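Local coordinates for FAD:protein FMN transferase (Vibrio cholerae, PDB 6NXI), which probably transfers the FMN moiety of FAD onto a threonine hydroxyl of target flavoproteins, using magnesium and releasing AMP, at residues E83-N88 with L135-N140; V97-L102 with I243-G248; D163-Y168 with Y177-G182. One frame throughout, in Å; residues are numbered along the deposited sequence. Where two conformers were deposited one is given.

Contact 1: residues E83-N88 with L135-N140. With EDO (1,2-ethanediol), chain E.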
loop_
_atom_site.group_PDB
_atom_site.type_symbol
_atom_site.label_atom_id
_atom_site.label_comp_id
_atom_site.label_asym_id
_atom_site.label_seq_id
_atom_site.Cartn_x
_atom_site.Cartn_y
_atom_site.Cartn_z
ATOM N N GLU A 83 10.963 4.943 -4.142
ATOM C CA GLU A 83 9.724 4.595 -4.878
ATOM C C GLU A 83 8.641 5.563 -4.401
ATOM O O GLU A 83 7.927 6.085 -5.220
ATOM C CB GLU A 83 9.358 3.136 -4.680
ATOM C CG GLU A 83 8.145 2.750 -5.499
ATOM C CD GLU A 83 8.306 2.740 -7.019
ATOM O OE1 GLU A 83 9.395 3.163 -7.558
ATOM O OE2 GLU A 83 7.287 2.359 -7.672
ATOM N N ALA A 84 8.581 5.863 -3.128
ATOM C CA ALA A 84 7.576 6.812 -2.615
ATOM C C ALA A 84 7.726 8.197 -3.277
ATOM O O ALA A 84 6.688 8.902 -3.570
ATOM C CB ALA A 84 7.651 6.942 -1.111
ATOM N N ILE A 85 8.968 8.643 -3.403
ATOM C CA ILE A 85 9.264 9.941 -4.057
ATOM C C ILE A 85 8.897 9.871 -5.539
ATOM O O ILE A 85 8.256 10.819 -6.020
ATOM C CB ILE A 85 10.708 10.378 -3.789
ATOM C CG1 ILE A 85 10.875 10.672 -2.302
ATOM C CG2 ILE A 85 11.045 11.588 -4.646
ATOM C CD1 ILE A 85 12.281 10.911 -1.915
ATOM N N ARG A 86 9.256 8.778 -6.221
ATOM C CA ARG A 86 8.933 8.640 -7.652
ATOM C C ARG A 86 7.420 8.704 -7.836
ATOM O O ARG A 86 6.946 9.380 -8.784
ATOM C CB ARG A 86 9.462 7.325 -8.214
ATOM C CG ARG A 86 9.309 7.236 -9.719
ATOM C CD ARG A 86 9.712 5.883 -10.230
ATOM N NE ARG A 86 8.821 4.767 -9.930
ATOM C CZ ARG A 86 7.820 4.390 -10.702
ATOM N NH1 ARG A 86 7.571 5.052 -11.812
ATOM N NH2 ARG A 86 7.055 3.369 -10.373
ATOM N N LEU A 87 6.675 8.014 -6.966
ATOM C CA LEU A 87 5.218 7.946 -7.137
ATOM C C LEU A 87 4.581 9.263 -6.707
ATOM O O LEU A 87 3.516 9.621 -7.227
ATOM C CB LEU A 87 4.658 6.764 -6.343
ATOM C CG LEU A 87 5.064 5.384 -6.847
ATOM C CD1 LEU A 87 4.465 4.298 -5.980
ATOM C CD2 LEU A 87 4.675 5.175 -8.289
ATOM N N ASN A 88 5.224 9.986 -5.816
ATOM C CA ASN A 88 4.796 11.367 -5.520
ATOM C C ASN A 88 4.809 12.178 -6.834
ATOM O O ASN A 88 3.813 12.859 -7.115
ATOM C CB ASN A 88 5.636 12.041 -4.436
ATOM C CG ASN A 88 5.266 13.498 -4.271
ATOM O OD1 ASN A 88 5.848 14.397 -4.936
ATOM N ND2 ASN A 88 4.331 13.755 -3.351
ATOM N N LEU A 135 11.980 16.381 2.066
ATOM C CA LEU A 135 12.648 15.070 2.163
ATOM C C LEU A 135 13.571 14.935 0.953
ATOM O O LEU A 135 13.073 15.064 -0.175
ATOM C CB LEU A 135 11.583 13.962 2.166
ATOM C CG LEU A 135 12.119 12.527 2.263
ATOM C CD1 LEU A 135 12.865 12.282 3.571
ATOM C CD2 LEU A 135 10.989 11.535 2.128
ATOM N N THR A 136 14.844 14.612 1.171
ATOM C CA THR A 136 15.769 14.322 0.047
ATOM C C THR A 136 16.536 13.023 0.318
ATOM O O THR A 136 16.792 12.656 1.499
ATOM C CB THR A 136 16.641 15.548 -0.257
ATOM O OG1 THR A 136 17.209 16.012 0.962
ATOM C CG2 THR A 136 15.848 16.691 -0.852
ATOM N N ILE A 137 16.934 12.392 -0.794
ATOM C CA ILE A 137 17.804 11.189 -0.789
ATOM C C ILE A 137 19.189 11.600 -1.288
ATOM O O ILE A 137 19.291 12.301 -2.320
ATOM C CB ILE A 137 17.198 10.074 -1.644
ATOM C CG1 ILE A 137 15.870 9.608 -1.044
ATOM C CG2 ILE A 137 18.202 8.953 -1.799
ATOM C CD1 ILE A 137 15.213 8.501 -1.834
ATOM N N GLU A 138 20.207 11.226 -0.518
ATOM C CA GLU A 138 21.634 11.471 -0.873
ATOM C C GLU A 138 22.371 10.151 -0.594
ATOM O O GLU A 138 22.567 9.815 0.611
ATOM C CB GLU A 138 22.235 12.635 -0.077
ATOM C CG GLU A 138 21.681 14.009 -0.443
ATOM C CD GLU A 138 22.389 15.153 0.259
ATOM O OE1 GLU A 138 23.441 15.575 -0.256
ATOM O OE2 GLU A 138 21.921 15.580 1.347
ATOM N N GLY A 139 22.693 9.454 -1.712
ATOM C CA GLY A 139 23.373 8.153 -1.670
ATOM C C GLY A 139 22.503 7.207 -0.885
ATOM O O GLY A 139 21.337 7.045 -1.297
ATOM N N ASN A 140 23.005 6.717 0.249
ATOM C CA ASN A 140 22.292 5.737 1.112
ATOM C C ASN A 140 21.747 6.436 2.368
ATOM O O ASN A 140 21.711 5.795 3.452
ATOM C CB ASN A 140 23.226 4.578 1.449
ATOM C CG ASN A 140 23.679 3.865 0.195
ATOM O OD1 ASN A 140 22.969 3.879 -0.811
ATOM N ND2 ASN A 140 24.831 3.215 0.243
HETATM C C1 EDO E . 4.340 3.696 -14.133
HETATM O O1 EDO E . 5.531 4.463 -14.108
HETATM C C2 EDO E . 3.933 3.139 -12.840
HETATM O O2 EDO E . 5.019 2.632 -12.115
#

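Contact 2: residues V97-L102 with I243-G248. With FAD (flavin-adenine dinucleotide), chain B.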
loop_
_atom_site.group_PDB
_atom_site.type_symbol
_atom_site.label_atom_id
_atom_site.label_comp_id
_atom_site.label_asym_id
_atom_site.label_seq_id
_atom_site.Cartn_x
_atom_site.Cartn_y
_atom_site.Cartn_z
ATOM N N VAL A 97 4.330 10.559 1.446
ATOM C CA VAL A 97 4.651 9.833 2.702
ATOM C C VAL A 97 5.048 10.808 3.824
ATOM O O VAL A 97 5.159 10.341 4.963
ATOM C CB VAL A 97 5.710 8.756 2.446
ATOM C CG1 VAL A 97 5.123 7.675 1.557
ATOM C CG2 VAL A 97 7.010 9.344 1.894
ATOM N N THR A 98 5.208 12.116 3.571
ATOM C CA THR A 98 5.488 13.068 4.690
ATOM C C THR A 98 4.171 13.544 5.313
ATOM O O THR A 98 4.227 14.406 6.187
ATOM C CB THR A 98 6.317 14.278 4.264
ATOM O OG1 THR A 98 5.506 15.124 3.452
ATOM C CG2 THR A 98 7.557 13.828 3.534
ATOM N N VAL A 99 3.020 12.927 5.000
ATOM C CA VAL A 99 1.742 13.316 5.660
ATOM C C VAL A 99 1.623 12.662 7.052
ATOM O O VAL A 99 0.545 12.788 7.705
ATOM C CB VAL A 99 0.475 13.013 4.830
ATOM C CG1 VAL A 99 0.381 13.880 3.590
ATOM C CG2 VAL A 99 0.312 11.539 4.535
ATOM N N GLY A 100 2.653 11.996 7.543
ATOM C CA GLY A 100 2.682 11.431 8.895
ATOM C C GLY A 100 1.976 12.288 9.947
ATOM O O GLY A 100 1.116 11.781 10.668
ATOM N N PRO A 101 2.364 13.557 10.153
ATOM C CA PRO A 101 1.757 14.393 11.193
ATOM C C PRO A 101 0.238 14.487 11.048
ATOM O O PRO A 101 -0.411 14.585 12.096
ATOM C CB PRO A 101 2.489 15.755 11.024
ATOM C CG PRO A 101 3.820 15.369 10.381
ATOM C CD PRO A 101 3.408 14.278 9.417
ATOM N N LEU A 102 -0.281 14.475 9.814
ATOM C CA LEU A 102 -1.741 14.593 9.541
ATOM C C LEU A 102 -2.422 13.252 9.767
ATOM O O LEU A 102 -3.475 13.202 10.404
ATOM C CB LEU A 102 -1.922 15.099 8.112
ATOM C CG LEU A 102 -1.322 16.486 7.836
ATOM C CD1 LEU A 102 -1.132 16.704 6.367
ATOM C CD2 LEU A 102 -2.222 17.564 8.395
ATOM N N ILE A 243 -5.392 10.594 3.477
ATOM C CA ILE A 243 -5.323 12.068 3.654
ATOM C C ILE A 243 -5.043 12.726 2.292
ATOM O O ILE A 243 -4.170 12.270 1.538
ATOM C CB ILE A 243 -4.235 12.410 4.706
ATOM C CG1 ILE A 243 -4.450 11.626 6.016
ATOM C CG2 ILE A 243 -4.159 13.930 4.909
ATOM C CD1 ILE A 243 -5.824 11.836 6.663
ATOM N N ASP A 244 -5.710 13.834 2.015
ATOM C CA ASP A 244 -5.431 14.677 0.833
ATOM C C ASP A 244 -4.343 15.658 1.248
ATOM O O ASP A 244 -4.569 16.508 2.110
ATOM C CB ASP A 244 -6.708 15.350 0.344
ATOM C CG ASP A 244 -6.504 16.164 -0.914
ATOM O OD1 ASP A 244 -5.351 16.585 -1.177
ATOM O OD2 ASP A 244 -7.532 16.435 -1.566
ATOM N N PRO A 245 -3.130 15.550 0.706
ATOM C CA PRO A 245 -2.030 16.419 1.144
ATOM C C PRO A 245 -2.322 17.909 0.946
ATOM O O PRO A 245 -1.741 18.693 1.681
ATOM C CB PRO A 245 -0.856 15.953 0.262
ATOM C CG PRO A 245 -1.190 14.512 0.014
ATOM C CD PRO A 245 -2.674 14.548 -0.292
ATOM N N THR A 246 -3.221 18.250 0.026
ATOM C CA THR A 246 -3.522 19.660 -0.343
ATOM C C THR A 246 -4.425 20.275 0.727
ATOM O O THR A 246 -4.199 21.473 1.078
ATOM C CB THR A 246 -4.083 19.753 -1.769
ATOM O OG1 THR A 246 -5.390 19.190 -1.865
ATOM C CG2 THR A 246 -3.186 19.076 -2.784
ATOM N N THR A 247 -5.335 19.482 1.286
ATOM C CA THR A 247 -6.282 19.946 2.330
ATOM C C THR A 247 -5.745 19.673 3.739
ATOM O O THR A 247 -6.230 20.344 4.680
ATOM C CB THR A 247 -7.672 19.337 2.151
ATOM O OG1 THR A 247 -7.552 17.957 2.477
ATOM C CG2 THR A 247 -8.233 19.561 0.762
ATOM N N GLY A 248 -4.919 18.634 3.924
ATOM C CA GLY A 248 -4.525 18.198 5.264
ATOM C C GLY A 248 -5.615 17.377 5.921
ATOM O O GLY A 248 -5.422 16.949 7.075
HETATM P PA FAD B . -3.333 2.348 1.941
HETATM O O1A FAD B . -4.619 2.786 1.336
HETATM O O2A FAD B . -2.415 1.485 1.171
HETATM O O5B FAD B . -2.508 3.620 2.448
HETATM C C5B FAD B . -3.151 4.378 3.507
HETATM C C4B FAD B . -2.183 4.682 4.624
HETATM O O4B FAD B . -1.060 5.477 4.171
HETATM C C3B FAD B . -2.842 5.487 5.743
HETATM O O3B FAD B . -3.354 4.602 6.740
HETATM C C2B FAD B . -1.706 6.390 6.238
HETATM O O2B FAD B . -0.875 5.708 7.150
HETATM C C1B FAD B . -0.943 6.666 4.949
HETATM N N9A FAD B . -1.418 7.767 4.139
HETATM C C8A FAD B . -2.650 8.434 4.197
HETATM N N7A FAD B . -2.782 9.294 3.216
HETATM C C5A FAD B . -1.599 9.255 2.506
HETATM C C6A FAD B . -1.152 9.971 1.385
HETATM N N6A FAD B . -1.897 10.862 0.707
HETATM N N1A FAD B . 0.064 9.639 0.908
HETATM C C2A FAD B . 0.802 8.732 1.578
HETATM N N3A FAD B . 0.480 7.989 2.645
HETATM C C4A FAD B . -0.753 8.316 3.068
HETATM N N1 FAD B . -0.754 -0.813 12.278
HETATM C C2 FAD B . -0.853 -1.023 13.636
HETATM O O2 FAD B . -1.942 -0.834 14.222
HETATM N N3 FAD B . 0.199 -1.465 14.371
HETATM C C4 FAD B . 1.429 -1.708 13.817
HETATM O O4 FAD B . 2.366 -2.075 14.513
HETATM C C4X FAD B . 1.582 -1.479 12.409
HETATM N N5 FAD B . 2.756 -1.689 11.851
HETATM C C5X FAD B . 2.881 -1.454 10.501
HETATM C C6 FAD B . 4.135 -1.648 9.887
HETATM C C7 FAD B . 4.348 -1.440 8.540
HETATM C C7M FAD B . 5.719 -1.674 7.947
HETATM C C8 FAD B . 3.253 -1.029 7.743
HETATM C C8M FAD B . 3.414 -0.769 6.268
HETATM C C9 FAD B . 2.005 -0.828 8.340
HETATM C C9A FAD B . 1.788 -1.040 9.709
HETATM N N10 FAD B . 0.558 -0.822 10.343
HETATM C C10 FAD B . 0.410 -1.032 11.702
HETATM C "C1'" FAD B . -0.629 -0.453 9.542
HETATM C "C2'" FAD B . -0.677 0.973 9.123
HETATM O "O2'" FAD B . -0.775 1.826 10.259
HETATM C "C3'" FAD B . -1.909 1.193 8.229
HETATM O "O3'" FAD B . -3.120 0.955 8.913
HETATM C "C4'" FAD B . -1.972 0.285 7.015
HETATM O "O4'" FAD B . -0.669 0.139 6.475
HETATM C "C5'" FAD B . -2.984 0.776 5.998
HETATM O "O5'" FAD B . -2.829 -0.020 4.797
HETATM P P FAD B . -3.932 0.067 3.665
HETATM O O1P FAD B . -5.282 0.006 4.222
HETATM O O2P FAD B . -3.401 -0.907 2.638
HETATM O O3P FAD B . -3.695 1.586 3.261
#

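Contact 3: residues D163-Y168 with Y177-G182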
loop_
_atom_site.group_PDB
_atom_site.type_symbol
_atom_site.label_atom_id
_atom_site.label_comp_id
_atom_site.label_asym_id
_atom_site.label_seq_id
_atom_site.Cartn_x
_atom_site.Cartn_y
_atom_site.Cartn_z
ATOM N N ASP A 163 6.513 -8.187 -1.856
ATOM C CA ASP A 163 7.573 -8.422 -2.855
ATOM C C ASP A 163 8.718 -9.188 -2.216
ATOM O O ASP A 163 9.319 -10.072 -2.895
ATOM C CB ASP A 163 8.045 -7.103 -3.450
ATOM C CG ASP A 163 7.079 -6.420 -4.387
ATOM O OD1 ASP A 163 6.211 -7.104 -4.991
ATOM O OD2 ASP A 163 7.226 -5.210 -4.557
ATOM N N VAL A 164 9.131 -8.797 -1.014
ATOM C CA VAL A 164 10.251 -9.489 -0.308
ATOM C C VAL A 164 9.921 -10.980 -0.130
ATOM O O VAL A 164 10.773 -11.841 -0.455
ATOM C CB VAL A 164 10.551 -8.796 1.032
ATOM C CG1 VAL A 164 11.407 -9.666 1.918
ATOM C CG2 VAL A 164 11.170 -7.430 0.773
ATOM N N VAL A 165 8.716 -11.287 0.295
ATOM C CA VAL A 165 8.311 -12.710 0.488
ATOM C C VAL A 165 8.221 -13.444 -0.862
ATOM O O VAL A 165 8.675 -14.621 -0.957
ATOM C CB VAL A 165 7.029 -12.798 1.308
ATOM C CG1 VAL A 165 6.422 -14.185 1.274
ATOM C CG2 VAL A 165 7.248 -12.252 2.722
ATOM N N ALA A 166 7.660 -12.812 -1.881
ATOM C CA ALA A 166 7.511 -13.415 -3.240
ATOM C C ALA A 166 8.912 -13.743 -3.747
ATOM O O ALA A 166 9.154 -14.874 -4.240
ATOM C CB ALA A 166 6.720 -12.532 -4.167
ATOM N N ASP A 167 9.874 -12.827 -3.567
ATOM C CA ASP A 167 11.254 -13.101 -4.043
ATOM C C ASP A 167 11.885 -14.227 -3.240
ATOM O O ASP A 167 12.621 -15.029 -3.854
ATOM C CB ASP A 167 12.152 -11.875 -3.939
ATOM C CG ASP A 167 11.794 -10.770 -4.905
ATOM O OD1 ASP A 167 10.949 -10.977 -5.790
ATOM O OD2 ASP A 167 12.392 -9.704 -4.770
ATOM N N TYR A 168 11.622 -14.311 -1.947
ATOM C CA TYR A 168 12.109 -15.428 -1.107
ATOM C C TYR A 168 11.530 -16.751 -1.637
ATOM O O TYR A 168 12.276 -17.775 -1.755
ATOM C CB TYR A 168 11.796 -15.218 0.376
ATOM C CG TYR A 168 12.087 -16.455 1.190
ATOM C CD1 TYR A 168 13.377 -16.908 1.344
ATOM C CD2 TYR A 168 11.086 -17.248 1.734
ATOM C CE1 TYR A 168 13.671 -18.031 2.082
ATOM C CE2 TYR A 168 11.363 -18.403 2.444
ATOM C CZ TYR A 168 12.666 -18.820 2.602
ATOM O OH TYR A 168 12.904 -19.963 3.308
ATOM N N TYR A 177 2.480 -19.564 -6.376
ATOM C CA TYR A 177 2.170 -19.015 -5.042
ATOM C C TYR A 177 1.198 -17.845 -5.145
ATOM O O TYR A 177 1.139 -17.138 -6.169
ATOM C CB TYR A 177 3.436 -18.553 -4.318
ATOM C CG TYR A 177 4.265 -17.488 -5.012
ATOM C CD1 TYR A 177 3.885 -16.161 -4.993
ATOM C CD2 TYR A 177 5.433 -17.797 -5.689
ATOM C CE1 TYR A 177 4.594 -15.182 -5.667
ATOM C CE2 TYR A 177 6.188 -16.814 -6.317
ATOM C CZ TYR A 177 5.737 -15.507 -6.340
ATOM O OH TYR A 177 6.418 -14.492 -6.962
ATOM N N MET A 178 0.643 -17.573 -3.981
ATOM C CA MET A 178 -0.119 -16.322 -3.687
ATOM C C MET A 178 0.421 -15.800 -2.374
ATOM O O MET A 178 0.402 -16.560 -1.389
ATOM C CB MET A 178 -1.615 -16.543 -3.532
ATOM C CG MET A 178 -2.295 -15.312 -2.936
ATOM S SD MET A 178 -4.004 -15.657 -2.488
ATOM C CE MET A 178 -4.631 -15.937 -4.136
ATOM N N VAL A 179 0.987 -14.581 -2.364
ATOM C CA VAL A 179 1.418 -13.901 -1.130
ATOM C C VAL A 179 0.414 -12.783 -0.858
ATOM O O VAL A 179 0.248 -11.962 -1.769
ATOM C CB VAL A 179 2.824 -13.329 -1.302
ATOM C CG1 VAL A 179 3.216 -12.516 -0.109
ATOM C CG2 VAL A 179 3.824 -14.455 -1.598
ATOM N N GLU A 180 -0.211 -12.749 0.311
ATOM C CA GLU A 180 -1.206 -11.702 0.653
ATOM C C GLU A 180 -0.881 -11.149 2.048
ATOM O O GLU A 180 -0.701 -11.937 2.988
ATOM C CB GLU A 180 -2.614 -12.292 0.558
ATOM C CG GLU A 180 -3.711 -11.302 0.948
ATOM C CD GLU A 180 -4.178 -11.438 2.372
ATOM O OE1 GLU A 180 -4.620 -12.560 2.748
ATOM O OE2 GLU A 180 -4.018 -10.488 3.143
ATOM N N ILE A 181 -0.669 -9.844 2.150
ATOM C CA ILE A 181 -0.504 -9.157 3.459
ATOM C C ILE A 181 -1.496 -8.009 3.553
ATOM O O ILE A 181 -1.459 -7.118 2.735
ATOM C CB ILE A 181 0.924 -8.641 3.616
ATOM C CG1 ILE A 181 1.972 -9.737 3.417
ATOM C CG2 ILE A 181 1.077 -7.980 4.956
ATOM C CD1 ILE A 181 3.413 -9.192 3.482
ATOM N N GLY A 182 -2.410 -8.088 4.515
ATOM C CA GLY A 182 -3.421 -7.051 4.690
ATOM C C GLY A 182 -4.144 -6.736 3.390
ATOM O O GLY A 182 -4.388 -5.535 3.100
#

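Contact 1: residues E83-N88 with L135-N140
I85 and I137 meet through their delta methyls, with CD1 of I85 lying 3.8 Å from CD1 of I137 and almost as close to its CG1. The two side chains run past each other in opposite directions, so that each end methyl lies alongside its neighbour. Both isoleucines have CG1 anti to the carbonyl carbon (chi1 -66° in I85, -64° in I137) and an extended chi2, which sends the delta methyl out from helix and strand alike. The same CD1 of I85 also approaches L135, whose CD2 is 4.3 Å away, and thus bridges two residues on one side of strand 135-138. No hydrogen bond crosses this contact. Further out, V81 of the same helix touches both L135 and I137, while L78 and K82 add to the cover over I137. The next residue, R86, reaches back one turn to grip E83 side-on with two nitrogens: NE reaches OE1 of E83 at 2.9 Å, almost straight, and NH2 takes OE2, which T267 OG1 also bonds. That pairing fixes the rotation of the guanidinium, whose outer edge holds a 1,2-ethanediol, probably from the crystallisation liquor; NH2 of R86 meets its O2 at 2.8 Å. The arrangement is helix-on-sheet packing, in which helix 75-90 lies against the edge strand 135-138 of a small three-stranded antiparallel sheet, within the ApbE fold.

Contact 2: residues V97-L102 with I243-G248
D244 OD1 is gripped by two groups of T246, its hydroxyl OG1 at 2.7 Å and its backbone N at 3.0 Å, both from one face of the carboxylate. The bond to the backbone N makes this an Asx turn, and the turn carries P245, whose CG packs on CG1 of V99 at 4.0 Å. V99 also faces the adenine of FAD: with CG1 anti to the carbonyl carbon (chi1 -68°), CG2 falls between the backbone N and the carbonyl carbon and lies 3.6 Å from C5A of FAD. Valine and proline thereby close round the adenine end of the FAD pocket. There I243 reads the Hoogsteen edge of the base through its main chain, its O accepting the amino group N6A of FAD at 2.8 Å and its N donating almost straight to N7A at 2.9 Å. Beyond it L102, at the start of helix 100-105, lays its CB against CG2 of I243 at 4.1 Å, and its CD2 approaches the carbonyl O of G248 at 3.5 Å. That carbonyl is held by W106 NE1, while helix 120-127 covers L102 through L123, R126 and R127.

Contact 3: residues D163-Y168 with Y177-G182
Y177 leans from its strand onto A166 of the helix, and its side chain can be followed outward. At CB it turns into the position between the backbone N and the carbonyl carbon (chi1 59°), which carries the ring up against the helix. CE1 then comes 3.7 Å from CB of A166, and CZ is nearly as near; the methyl meets the ring obliquely. At the tip, OH of Y177 lies 3.4 Å from CB of A166, a van der Waals contact, while its polar partner is OE1 of Q170, one turn further along the same helix. That hydrogen bond satisfies the buried hydroxyl and helps fix the ring against the alanine. Two residues on, V179 points to the same side of the strand. Its CG1 and CG2 both approach CG1 of V165, the first at 3.9 Å, and CG2 also reaches CA of A166 at 4.2 Å. The small alanine allows the backbones to come near here, with the CA atoms of A166 and V179 6.5 Å apart. V162 of the helix also touches V179, and I21 of the adjoining strand 17-24 meets V165. Helix 163-168 and strand 177-181 run nearly antiparallel, at 156° with their axes 8.6 Å apart at closest approach. This is helix-on-sheet packing, with helix 157-171 lying on the large antiparallel sheet and leading back into its strand 177-181.

In the fold
Contacts 1 and 2 adjoin, their centres about 17 Å apart, and touch directly: CB of A84 packs on CG1 of V97 at 3.7 Å, and L135 meets T98. Contact 3 lies about 28 Å from contact 2, centre to centre, on the opposite side of the chain's centre. Both contacts 1 and 3 pack a helix on a strand, but contact 3 is buried against the large eight-stranded sheet, whereas contact 1 is partly buried at the edge of a small one, with its charged pair away from the apolar touch. Contact 2, also buried, joins a helix start to a loop and differs in chemistry, combining apolar packing with main-chain bonds to FAD.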